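Local structure of probable dipeptidase (Pseudomonas aeruginosa, 3B40) at residues Asn111-Ala116 and Gly129-Val134; Ser27-Pro32 and Ser61-Ala66. The protein probably hydrolyses dipeptides as a metal-dependent dipeptidase of the membrane dipeptidase family (peptidase family M19). The protein carries 11 engineered substitutions. All blocks are in the same frame, centred on the assembly; numbering follows the deposited sequence.

Interaction 1: residues Asn111-Ala116 and Gly129-Val134; sequences NQVGIA and GKFAIV
Four backbone hydrogen bonds join Gln112-Ala116 to Phe131-Ile133 in parallel register. Phe131 N gives to Gln112 O at 2.8 Å; Gly114 N reaches Phe131 O at 3.0 Å. Ile133 N to Gly114 O and Ala116 N to Ile133 O are both 2.8 Å. The first of the four is the most bent, with an N-H...O angle of 152°; the other three are close to straight. Three carbonyls also receive a CA-H, as when Ile115 CA lies 3.3 Å from Ile133 O.

Val113, Phe131, Ile115 and Ile133 share one face of the sheet. The CG1 branch of Val113, placed anti to the backbone N (chi1 -161°), meets Ile133 CD1 at 3.6 Å and lies at the edge of the Phe131 ring, near its plane. Ile115 CG1 lies 4.1 Å from Ile133 CB, the two side chains crossing at a slant. At the entrance to the strand, Lys130 runs its CG past Asn111 O at 3.7 Å, while its NZ pairs with Glu128.

Behind this layer, helices 87-108 and 52-58 cover the isoleucine and phenylalanine face, and helix 119-127 packs on Ala132. That helix ends in a Schellman motif at Gly129, whose positive phi (75°) turns the chain into strand 131-138. Strand 113-115, helix 119-127 and strand 131-138 thus form a beta-alpha-beta crossover between parallel strands, the repeating connection of TIM-barrel-type folds, consistent with the family's clan.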
loop_
_atom_site.group_PDB
_atom_site.type_symbol
_atom_site.label_atom_id
_atom_site.label_comp_id
_atom_site.label_asym_id
_atom_site.label_seq_id
_atom_site.Cartn_x
_atom_site.Cartn_y
_atom_site.Cartn_z
ATOM N N ASN A 111 -22.789 13.789 5.761
ATOM C CA ASN A 111 -23.547 13.443 4.563
ATOM C C ASN A 111 -22.617 13.031 3.430
ATOM O O ASN A 111 -23.070 12.607 2.383
ATOM C CB ASN A 111 -24.419 14.618 4.105
ATOM C CG ASN A 111 -25.327 15.136 5.208
ATOM O OD1 ASN A 111 -25.993 14.358 5.891
ATOM N ND2 ASN A 111 -25.328 16.454 5.410
ATOM N N GLN A 112 -21.311 13.171 3.629
ATOM C CA GLN A 112 -20.368 12.963 2.519
ATOM C C GLN A 112 -19.398 11.793 2.721
ATOM O O GLN A 112 -18.856 11.259 1.739
ATOM C CB GLN A 112 -19.574 14.245 2.246
ATOM C CG GLN A 112 -20.364 15.397 1.637
ATOM C CD GLN A 112 -19.459 16.424 0.988
ATOM O OE1 GLN A 112 -18.957 16.228 -0.133
ATOM N NE2 GLN A 112 -19.229 17.527 1.686
ATOM N N VAL A 113 -19.157 11.429 3.982
ATOM C CA VAL A 113 -18.147 10.424 4.363
ATOM C C VAL A 113 -18.628 9.538 5.496
ATOM O O VAL A 113 -19.257 10.021 6.428
ATOM C CB VAL A 113 -16.851 11.089 4.910
ATOM C CG1 VAL A 113 -15.694 10.115 4.846
ATOM C CG2 VAL A 113 -16.516 12.375 4.157
ATOM N N GLY A 114 -18.309 8.242 5.427
ATOM C CA GLY A 114 -18.410 7.368 6.598
ATOM C C GLY A 114 -17.242 6.376 6.709
ATOM O O GLY A 114 -16.498 6.170 5.762
ATOM N N ILE A 115 -17.134 5.711 7.854
ATOM C CA ILE A 115 -16.184 4.606 7.999
ATOM C C ILE A 115 -16.950 3.285 7.932
ATOM O O ILE A 115 -17.953 3.113 8.620
ATOM C CB ILE A 115 -15.347 4.725 9.301
ATOM C CG1 ILE A 115 -14.536 6.023 9.284
ATOM C CG2 ILE A 115 -14.368 3.538 9.446
ATOM C CD1 ILE A 115 -13.889 6.394 10.659
ATOM N N ALA A 116 -16.495 2.382 7.068
ATOM C CA ALA A 116 -17.048 1.032 6.937
ATOM C C ALA A 116 -16.379 0.038 7.894
ATOM O O ALA A 116 -15.151 -0.124 7.879
ATOM C CB ALA A 116 -16.870 0.564 5.513
ATOM N N GLY A 129 -24.337 7.356 -1.037
ATOM C CA GLY A 129 -23.504 8.374 -1.673
ATOM C C GLY A 129 -22.433 8.974 -0.768
ATOM O O GLY A 129 -21.985 10.117 -0.975
ATOM N N LYS A 130 -22.029 8.222 0.246
ATOM C CA LYS A 130 -20.963 8.673 1.135
ATOM C C LYS A 130 -19.667 7.931 0.780
ATOM O O LYS A 130 -19.688 6.724 0.584
ATOM C CB LYS A 130 -21.311 8.381 2.603
ATOM C CG LYS A 130 -22.562 9.065 3.158
ATOM C CD LYS A 130 -22.842 8.522 4.546
ATOM C CE LYS A 130 -23.909 9.303 5.287
ATOM N NZ LYS A 130 -25.231 8.957 4.795
ATOM N N PHE A 131 -18.559 8.655 0.690
ATOM C CA PHE A 131 -17.253 8.037 0.500
ATOM C C PHE A 131 -16.993 7.104 1.681
ATOM O O PHE A 131 -17.089 7.507 2.843
ATOM C CB PHE A 131 -16.168 9.102 0.438
ATOM C CG PHE A 131 -14.785 8.564 0.155
ATOM C CD1 PHE A 131 -14.407 8.221 -1.144
ATOM C CD2 PHE A 131 -13.847 8.434 1.184
ATOM C CE1 PHE A 131 -13.109 7.760 -1.414
ATOM C CE2 PHE A 131 -12.546 7.961 0.920
ATOM C CZ PHE A 131 -12.195 7.615 -0.376
ATOM N N ALA A 132 -16.653 5.861 1.368
ATOM C CA ALA A 132 -16.472 4.832 2.398
ATOM C C ALA A 132 -15.000 4.612 2.747
ATOM O O ALA A 132 -14.204 4.067 1.957
ATOM C CB ALA A 132 -17.130 3.539 1.980
ATOM N N ILE A 133 -14.631 5.078 3.926
ATOM C CA ILE A 133 -13.286 4.842 4.453
ATOM C C ILE A 133 -13.214 3.465 5.074
ATOM O O ILE A 133 -14.066 3.102 5.897
ATOM C CB ILE A 133 -12.924 5.885 5.520
ATOM C CG1 ILE A 133 -12.738 7.264 4.877
ATOM C CG2 ILE A 133 -11.662 5.456 6.328
ATOM C CD1 ILE A 133 -12.655 8.401 5.897
ATOM N N VAL A 134 -12.202 2.693 4.681
ATOM C CA VAL A 134 -11.863 1.477 5.390
ATOM C C VAL A 134 -10.613 1.823 6.206
ATOM O O VAL A 134 -9.599 2.253 5.646
ATOM C CB VAL A 134 -11.608 0.290 4.427
ATOM C CG1 VAL A 134 -11.010 -0.905 5.194
ATOM C CG2 VAL A 134 -12.912 -0.099 3.716
#

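Interaction 2: residues Ser27-Pro32 and Ser61-Ala66; sequences SRITVP and SGAALA. Engineered in segment 27-32: Val31 (natural residue Ile).
Backbone contact between Ser27-Val31 and Ala63-Ala66 is sparse: the touching parts run 58° apart, and the one direct hydrogen bond, Ile29 N to Ala64 O, is straight at 172° but weak at 3.3 Å. Farther along, where the chains diverge, a water bridges them, accepting from Val31 N and donating to Ala66 O at 2.7 Å.

Ile29 and Leu65 lie side by side and point the same way, with Leu65 CD2 3.7 Å from Ile29 CB. The outer end of Ile29 reaches back along the neighbouring strand, its CD1 meeting Ala63 CB at 3.7 Å. Strands 25-29 and 62-68 are the parallel pair of a beta-alpha-beta unit completed by helix 52-58, within a sheet consistent with the TIM-barrel clan of this family.

Val31, an engineered residue, crosses Leu65 at about a right angle; CG2, anti to its own carbonyl carbon, touches Leu65 CB at 3.6 Å. Near the start, the methyl of Ala64 packs against Ser27 O at 3.6 Å. Arg28 bends at chi2 (80°), which brings NH1 to within 3.8 Å of Ala66 CB, an oblique approach to the guanidinium; its NE and NH2 have long, weak ion pairs with Asp359 and Asp362.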
loop_
_atom_site.group_PDB
_atom_site.type_symbol
_atom_site.label_atom_id
_atom_site.label_comp_id
_atom_site.label_asym_id
_atom_site.label_seq_id
_atom_site.Cartn_x
_atom_site.Cartn_y
_atom_site.Cartn_z
ATOM N N SER A 27 -7.198 0.041 -2.165
ATOM C CA SER A 27 -6.764 -0.543 -0.907
ATOM C C SER A 27 -5.564 0.141 -0.296
ATOM O O SER A 27 -5.050 -0.324 0.719
ATOM C CB SER A 27 -6.507 -2.065 -1.052
ATOM O OG SER A 27 -5.617 -2.310 -2.126
ATOM N N ARG A 28 -5.085 1.235 -0.898
ATOM C CA ARG A 28 -3.904 1.908 -0.343
ATOM C C ARG A 28 -3.738 3.386 -0.746
ATOM O O ARG A 28 -3.220 3.707 -1.809
ATOM C CB ARG A 28 -2.631 1.088 -0.627
ATOM C CG ARG A 28 -1.340 1.747 -0.174
ATOM C CD ARG A 28 -1.122 1.551 1.309
ATOM N NE ARG A 28 0.188 2.088 1.697
ATOM C CZ ARG A 28 0.384 2.924 2.717
ATOM N NH1 ARG A 28 -0.650 3.327 3.481
ATOM N NH2 ARG A 28 1.619 3.350 2.957
ATOM N N ILE A 29 -4.224 4.260 0.121
ATOM C CA ILE A 29 -3.984 5.691 0.064
ATOM C C ILE A 29 -3.502 6.172 1.433
ATOM O O ILE A 29 -4.021 5.777 2.486
ATOM C CB ILE A 29 -5.248 6.503 -0.387
ATOM C CG1 ILE A 29 -5.769 5.957 -1.716
ATOM C CG2 ILE A 29 -4.942 8.058 -0.454
ATOM C CD1 ILE A 29 -7.050 6.621 -2.237
ATOM N N THR A 30 -2.455 6.978 1.403
ATOM C CA THR A 30 -1.866 7.479 2.627
ATOM C C THR A 30 -2.614 8.709 3.058
ATOM O O THR A 30 -3.038 9.521 2.216
ATOM C CB THR A 30 -0.363 7.801 2.427
ATOM O OG1 THR A 30 0.335 6.580 2.287
ATOM C CG2 THR A 30 0.236 8.592 3.601
ATOM N N VAL A 31 -2.790 8.838 4.368
ATOM C CA VAL A 31 -3.319 10.074 4.988
ATOM C C VAL A 31 -2.128 10.996 5.353
ATOM O O VAL A 31 -1.309 10.636 6.219
ATOM C CB VAL A 31 -4.126 9.744 6.290
ATOM C CG1 VAL A 31 -4.789 11.018 6.892
ATOM C CG2 VAL A 31 -5.148 8.635 6.060
ATOM N N PRO A 32 -2.026 12.186 4.695
ATOM C CA PRO A 32 -1.018 13.212 5.016
ATOM C C PRO A 32 -1.296 13.747 6.412
ATOM O O PRO A 32 -2.465 13.955 6.779
ATOM C CB PRO A 32 -1.284 14.313 3.962
ATOM C CG PRO A 32 -2.040 13.600 2.848
ATOM C CD PRO A 32 -2.912 12.632 3.606
ATOM N N SER A 61 -15.684 4.967 -4.840
ATOM C CA SER A 61 -16.632 4.739 -3.744
ATOM C C SER A 61 -15.962 4.811 -2.374
ATOM O O SER A 61 -16.585 5.213 -1.385
ATOM C CB SER A 61 -17.335 3.384 -3.888
ATOM O OG SER A 61 -17.809 3.220 -5.224
ATOM N N GLY A 62 -14.717 4.355 -2.307
ATOM C CA GLY A 62 -14.044 4.348 -1.011
ATOM C C GLY A 62 -12.607 3.895 -1.117
ATOM O O GLY A 62 -12.125 3.607 -2.212
ATOM N N ALA A 63 -11.906 3.880 0.018
ATOM C CA ALA A 63 -10.468 3.572 0.040
ATOM C C ALA A 63 -10.037 3.141 1.426
ATOM O O ALA A 63 -10.661 3.533 2.419
ATOM C CB ALA A 63 -9.657 4.796 -0.366
ATOM N N ALA A 64 -8.956 2.355 1.497
ATOM C CA ALA A 64 -8.400 1.974 2.799
ATOM C C ALA A 64 -7.353 3.024 3.157
ATOM O O ALA A 64 -6.376 3.209 2.435
ATOM C CB ALA A 64 -7.819 0.555 2.770
ATOM N N LEU A 65 -7.616 3.747 4.249
ATOM C CA LEU A 65 -6.708 4.768 4.767
ATOM C C LEU A 65 -6.098 4.288 6.075
ATOM O O LEU A 65 -6.807 4.008 7.051
ATOM C CB LEU A 65 -7.460 6.079 5.005
ATOM C CG LEU A 65 -8.322 6.525 3.799
ATOM C CD1 LEU A 65 -9.099 7.777 4.173
ATOM C CD2 LEU A 65 -7.493 6.791 2.560
ATOM N N ALA A 66 -4.779 4.256 6.097
ATOM C CA ALA A 66 -4.059 3.554 7.134
ATOM C C ALA A 66 -3.704 4.468 8.302
ATOM O O ALA A 66 -3.222 5.584 8.106
ATOM C CB ALA A 66 -2.792 2.935 6.558
HETATM O O HOH W 1 -4.416 0.630 3.384
HETATM O O HOH W 2 -1.817 6.704 6.140
#

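Both interactions join the parallel strands of beta-alpha-beta units in one sheet, regularly in interaction 1 and only loosely in interaction 2. They meet directly because strands 62-68 and 131-138 are neighbours: Ala132 N lies 2.8 Å from Ser61 O and Val134 O 2.8 Å from Leu65 N, both probable hydrogen bonds. Interaction 2 is the more central, its centre about 9 Å from the centre of the chain, against about 20 Å for the centre of interaction 1, which has exposed residues at its start. The outer pair is held by four backbone bonds, whereas the fully buried 27-32 and 61-66 rely on one weak bond, a bridging water and apolar side chains. Helix 87-108 touches Ile133 and Leu65 alike.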